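Side-chain contacts in Ral guanine nucleotide dissociation stimulator-like 2 (Mus musculus, PDB 4JGW), which probably acts as a guanine nucleotide exchange factor for small G proteins and is a putative effector of Ras and/or Rap: residues 83-88 against 225-230; 392-397 against 423-428. All blocks are in the same frame, centred on the assembly; numbering follows the deposited sequence.

Contact 1: residues 83-88 against 225-230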
loop_
_atom_site.group_PDB
_atom_site.type_symbol
_atom_site.label_atom_id
_atom_site.label_comp_id
_atom_site.label_asym_id
_atom_site.label_seq_id
_atom_site.Cartn_x
_atom_site.Cartn_y
_atom_site.Cartn_z
ATOM N N HIS A 83 6.999 8.180 -9.207
ATOM C CA HIS A 83 7.809 8.315 -10.429
ATOM C C HIS A 83 7.951 7.040 -11.270
ATOM O O HIS A 83 8.037 7.112 -12.496
ATOM C CB HIS A 83 9.181 8.937 -10.137
ATOM C CG HIS A 83 10.171 7.989 -9.535
ATOM N ND1 HIS A 83 10.187 7.682 -8.191
ATOM C CD2 HIS A 83 11.192 7.295 -10.092
ATOM C CE1 HIS A 83 11.169 6.832 -7.949
ATOM N NE2 HIS A 83 11.795 6.582 -9.085
ATOM N N ARG A 84 7.955 5.884 -10.610
ATOM C CA ARG A 84 8.125 4.605 -11.300
ATOM C C ARG A 84 6.922 4.227 -12.163
ATOM O O ARG A 84 6.986 3.268 -12.932
ATOM C CB ARG A 84 8.446 3.488 -10.304
ATOM C CG ARG A 84 9.826 3.600 -9.695
ATOM C CD ARG A 84 10.252 2.299 -9.047
ATOM N NE ARG A 84 11.704 2.246 -8.897
ATOM C CZ ARG A 84 12.407 1.132 -8.732
ATOM N NH1 ARG A 84 11.801 -0.049 -8.695
ATOM N NH2 ARG A 84 13.727 1.202 -8.612
ATOM N N ALA A 85 5.834 4.985 -12.036
ATOM C CA ALA A 85 4.639 4.765 -12.846
ATOM C C ALA A 85 4.759 5.364 -14.249
ATOM O O ALA A 85 4.104 4.892 -15.182
ATOM C CB ALA A 85 3.405 5.307 -12.136
ATOM N N PHE A 86 5.589 6.398 -14.395
ATOM C CA PHE A 86 5.730 7.107 -15.679
ATOM C C PHE A 86 7.175 7.269 -16.166
ATOM O O PHE A 86 7.408 7.536 -17.347
ATOM C CB PHE A 86 5.008 8.466 -15.649
ATOM C CG PHE A 86 5.446 9.378 -14.529
ATOM C CD1 PHE A 86 6.482 10.287 -14.716
ATOM C CD2 PHE A 86 4.807 9.340 -13.290
ATOM C CE1 PHE A 86 6.884 11.135 -13.683
ATOM C CE2 PHE A 86 5.202 10.185 -12.254
ATOM C CZ PHE A 86 6.240 11.083 -12.453
ATOM N N THR A 87 8.135 7.124 -15.256
ATOM C CA THR A 87 9.558 7.141 -15.609
ATOM C C THR A 87 10.279 6.013 -14.862
ATOM O O THR A 87 9.641 5.042 -14.453
ATOM C CB THR A 87 10.210 8.551 -15.381
ATOM O OG1 THR A 87 11.567 8.540 -15.840
ATOM C CG2 THR A 87 10.176 8.976 -13.908
ATOM N N SER A 88 11.596 6.116 -14.705
ATOM C CA SER A 88 12.336 5.153 -13.894
ATOM C C SER A 88 13.305 5.857 -12.951
ATOM O O SER A 88 13.647 7.025 -13.155
ATOM C CB SER A 88 13.067 4.134 -14.774
ATOM O OG SER A 88 14.201 4.705 -15.397
ATOM N N GLN A 225 4.034 0.202 -5.388
ATOM C CA GLN A 225 3.720 -1.034 -6.108
ATOM C C GLN A 225 2.208 -1.281 -6.205
ATOM O O GLN A 225 1.762 -2.116 -6.992
ATOM C CB GLN A 225 4.446 -2.230 -5.483
ATOM C CG GLN A 225 5.961 -2.209 -5.685
ATOM C CD GLN A 225 6.675 -3.355 -4.984
ATOM O OE1 GLN A 225 6.045 -4.239 -4.404
ATOM N NE2 GLN A 225 8.001 -3.345 -5.042
ATOM N N CYS A 226 1.432 -0.541 -5.411
ATOM C CA CYS A 226 -0.032 -0.600 -5.457
ATOM C C CYS A 226 -0.638 0.217 -6.603
ATOM O O CYS A 226 -1.822 0.064 -6.912
ATOM C CB CYS A 226 -0.638 -0.123 -4.131
ATOM S SG CYS A 226 -0.229 -1.109 -2.684
ATOM N N LEU A 227 0.168 1.082 -7.219
ATOM C CA LEU A 227 -0.314 1.998 -8.261
ATOM C C LEU A 227 -0.849 1.272 -9.491
ATOM O O LEU A 227 -0.290 0.254 -9.916
ATOM C CB LEU A 227 0.782 2.993 -8.672
ATOM C CG LEU A 227 1.307 3.991 -7.630
ATOM C CD1 LEU A 227 2.520 4.736 -8.171
ATOM C CD2 LEU A 227 0.232 4.968 -7.166
ATOM N N GLY A 228 -1.931 1.807 -10.053
ATOM C CA GLY A 228 -2.590 1.229 -11.226
ATOM C C GLY A 228 -1.660 0.988 -12.402
ATOM O O GLY A 228 -1.791 -0.015 -13.107
ATOM N N GLY A 229 -0.715 1.905 -12.601
ATOM C CA GLY A 229 0.264 1.813 -13.685
ATOM C C GLY A 229 1.307 0.722 -13.511
ATOM O O GLY A 229 1.931 0.294 -14.486
ATOM N N LEU A 230 1.500 0.274 -12.272
ATOM C CA LEU A 230 2.454 -0.797 -11.980
ATOM C C LEU A 230 1.763 -2.134 -11.711
ATOM O O LEU A 230 2.111 -3.150 -12.319
ATOM C CB LEU A 230 3.378 -0.406 -10.818
ATOM C CG LEU A 230 4.474 0.626 -11.117
ATOM C CD1 LEU A 230 5.052 1.191 -9.831
ATOM C CD2 LEU A 230 5.586 0.033 -11.986
#

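Contact 2: residues 392-397 against 423-428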
loop_
_atom_site.group_PDB
_atom_site.type_symbol
_atom_site.label_atom_id
_atom_site.label_comp_id
_atom_site.label_asym_id
_atom_site.label_seq_id
_atom_site.Cartn_x
_atom_site.Cartn_y
_atom_site.Cartn_z
ATOM N N GLY A 392 -6.995 -4.970 -0.899
ATOM C CA GLY A 392 -7.799 -5.025 -2.125
ATOM C C GLY A 392 -8.603 -3.774 -2.432
ATOM O O GLY A 392 -8.775 -3.415 -3.597
ATOM N N THR A 393 -9.090 -3.113 -1.386
ATOM C CA THR A 393 -9.847 -1.869 -1.522
ATOM C C THR A 393 -8.966 -0.720 -2.027
ATOM O O THR A 393 -9.414 0.109 -2.820
ATOM C CB THR A 393 -10.520 -1.474 -0.191
ATOM O OG1 THR A 393 -11.091 -2.637 0.423
ATOM C CG2 THR A 393 -11.621 -0.442 -0.423
ATOM N N PHE A 394 -7.717 -0.679 -1.564
ATOM C CA PHE A 394 -6.748 0.315 -2.020
ATOM C C PHE A 394 -6.276 0.014 -3.439
ATOM O O PHE A 394 -6.043 0.930 -4.230
ATOM C CB PHE A 394 -5.553 0.391 -1.064
ATOM C CG PHE A 394 -5.884 0.997 0.271
ATOM C CD1 PHE A 394 -6.339 0.202 1.319
ATOM C CD2 PHE A 394 -5.750 2.367 0.478
ATOM C CE1 PHE A 394 -6.653 0.761 2.551
ATOM C CE2 PHE A 394 -6.062 2.936 1.709
ATOM C CZ PHE A 394 -6.513 2.131 2.747
ATOM N N LEU A 395 -6.139 -1.273 -3.755
ATOM C CA LEU A 395 -5.763 -1.698 -5.101
ATOM C C LEU A 395 -6.854 -1.346 -6.114
ATOM O O LEU A 395 -6.553 -0.951 -7.240
ATOM C CB LEU A 395 -5.446 -3.197 -5.139
ATOM C CG LEU A 395 -4.279 -3.700 -4.281
ATOM C CD1 LEU A 395 -4.234 -5.217 -4.283
ATOM C CD2 LEU A 395 -2.941 -3.125 -4.740
ATOM N N LYS A 396 -8.112 -1.463 -5.691
ATOM C CA LYS A 396 -9.259 -1.140 -6.536
ATOM C C LYS A 396 -9.375 0.366 -6.792
ATOM O O LYS A 396 -9.555 0.790 -7.938
ATOM C CB LYS A 396 -10.560 -1.669 -5.923
ATOM C CG LYS A 396 -11.594 -2.070 -6.964
ATOM C CD LYS A 396 -12.993 -1.595 -6.604
ATOM C CE LYS A 396 -13.965 -1.879 -7.748
ATOM N NZ LYS A 396 -15.146 -0.976 -7.733
ATOM N N ASP A 397 -9.274 1.164 -5.730
ATOM C CA ASP A 397 -9.318 2.624 -5.848
ATOM C C ASP A 397 -8.228 3.150 -6.779
ATOM O O ASP A 397 -8.467 4.067 -7.569
ATOM C CB ASP A 397 -9.201 3.291 -4.473
ATOM C CG ASP A 397 -10.414 3.044 -3.593
ATOM O OD1 ASP A 397 -11.526 2.849 -4.132
ATOM O OD2 ASP A 397 -10.253 3.048 -2.355
ATOM N N PHE A 423 -0.790 9.942 -4.710
ATOM C CA PHE A 423 -0.080 10.158 -3.447
ATOM C C PHE A 423 -1.029 10.259 -2.251
ATOM O O PHE A 423 -0.729 9.735 -1.184
ATOM C CB PHE A 423 0.839 11.387 -3.517
ATOM C CG PHE A 423 1.589 11.660 -2.233
ATOM C CD1 PHE A 423 2.657 10.852 -1.846
ATOM C CD2 PHE A 423 1.217 12.717 -1.407
ATOM C CE1 PHE A 423 3.343 11.096 -0.661
ATOM C CE2 PHE A 423 1.900 12.977 -0.220
ATOM C CZ PHE A 423 2.964 12.165 0.157
ATOM N N ALA A 424 -2.170 10.921 -2.437
ATOM C CA ALA A 424 -3.198 11.017 -1.396
ATOM C C ALA A 424 -3.549 9.640 -0.833
ATOM O O ALA A 424 -3.575 9.446 0.385
ATOM C CB ALA A 424 -4.451 11.717 -1.934
ATOM N N ILE A 425 -3.810 8.690 -1.732
ATOM C CA ILE A 425 -4.120 7.311 -1.358
ATOM C C ILE A 425 -2.903 6.632 -0.730
ATOM O O ILE A 425 -3.032 5.903 0.253
ATOM C CB ILE A 425 -4.636 6.497 -2.576
ATOM C CG1 ILE A 425 -5.994 7.035 -3.037
ATOM C CG2 ILE A 425 -4.740 5.005 -2.240
ATOM C CD1 ILE A 425 -6.294 6.785 -4.515
ATOM N N LEU A 426 -1.725 6.888 -1.297
ATOM C CA LEU A 426 -0.481 6.316 -0.787
ATOM C C LEU A 426 -0.170 6.784 0.634
ATOM O O LEU A 426 0.318 6.000 1.450
ATOM C CB LEU A 426 0.698 6.620 -1.720
ATOM C CG LEU A 426 0.722 6.059 -3.149
ATOM C CD1 LEU A 426 2.105 6.240 -3.758
ATOM C CD2 LEU A 426 0.302 4.590 -3.215
ATOM N N SER A 427 -0.463 8.053 0.924
ATOM C CA SER A 427 -0.223 8.619 2.253
ATOM C C SER A 427 -1.147 8.008 3.309
ATOM O O SER A 427 -0.770 7.904 4.476
ATOM C CB SER A 427 -0.338 10.149 2.240
ATOM O OG SER A 427 -1.668 10.573 1.992
ATOM N N GLU A 428 -2.349 7.608 2.892
ATOM C CA GLU A 428 -3.270 6.859 3.750
ATOM C C GLU A 428 -2.652 5.520 4.143
ATOM O O GLU A 428 -2.736 5.101 5.297
ATOM C CB GLU A 428 -4.604 6.609 3.043
ATOM C CG GLU A 428 -5.458 7.844 2.803
ATOM C CD GLU A 428 -6.674 7.554 1.929
ATOM O OE1 GLU A 428 -7.261 6.453 2.054
ATOM O OE2 GLU A 428 -7.044 8.429 1.115
#

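Contact 1: residues 83-88 against 225-230
A85 and G229 bring the two loops closest together, with A85 CA and G229 CA 5.3 Å apart. Residues 83-88 turn between helices 75-82 and 89-101, and H83 O accepts bonds from both F86 N and T87 N. On the other side L227 O takes L230 N at 3.0 Å, a turn that presents L227 and L230 to different residues of 83-88. The methyl group of A85 suits this close approach because it gives an apolar surface without bulk: A85 CB meets L227 CD1 at 4.1 Å, one branch tip against a single methyl. This is an interdomain contact, since 83-88 belongs to the N-terminal RasGEF motif (REM domain) and 225-230 to the catalytic CDC25-homology domain. Both branches of L230 rest on R84. L230 CD2 reaches R84 O at 3.6 Å, while L230 CD1 lies 4.1 Å from R84 CB; with its CG anti to the carbonyl carbon (chi1 -74°), L230 directs the fork at the REM loop. R84 thus offers only its backbone and the root of its side chain. Its extended chain carries the guanidinium away from 225-230, where R84 NE hydrogen-bonds T89 OG1 and forms a long, weak ion pair with D132.

Contact 2: residues 392-397 against 423-428
F394 and I425 mark the closest CA approach between helical segments 392-397 and 423-428, which run in roughly opposite directions, with F394 CA and I425 CA 7.5 Å apart. F394 bridges this gap with its ring. I425 CG2 lies at the ring edge, close to its plane, and touches F394 CD2 at 3.9 Å. A beta-branched residue suits this place: with CG2 anti to the backbone N, I425 sends that methyl to the ring while CG1 takes another course, and its side chain also packs on L398 and L401 one and two turns along the facing helix. One turn after I425, E428 approaches the same ring. Its OE1 comes obliquely to 3.7 Å from F394 CE2, the carboxylate and ring planes being 66° apart, and the aliphatic E428 CB also lies near CE2. D397 OD2 is 6.3 Å from E428 OE1, so the two acids may mildly disfavour each other. F394 itself is buried, held further by L429 and L432. Two successive, oppositely directed helices, linked through a segment that ends in strand 414-415, pack here as part of the mainly helical CDC25-homology domain that defines Ras-family exchange factors.

Overall arrangement
The centres of contacts 1 and 2 lie about 13 Å apart, and the two meet directly through leucine and cysteine side chains. C226 CB packs on L395 CD2 at 3.8 Å, and L227 CD2 on L426 CD2 at 4.0 Å, so the loop 225-230 touches both helices of contact 2. Helix 416-436 ties the two sites together further: R419 meets A85, E422 meets L227, and F423 and L426 pack on helix 75-82 of the REM domain. Contact 1 therefore joins REM to the catalytic domain beside the pair of helices closed by contact 2, and helix 416-436 is shared between the domain interface and the packing within the catalytic domain.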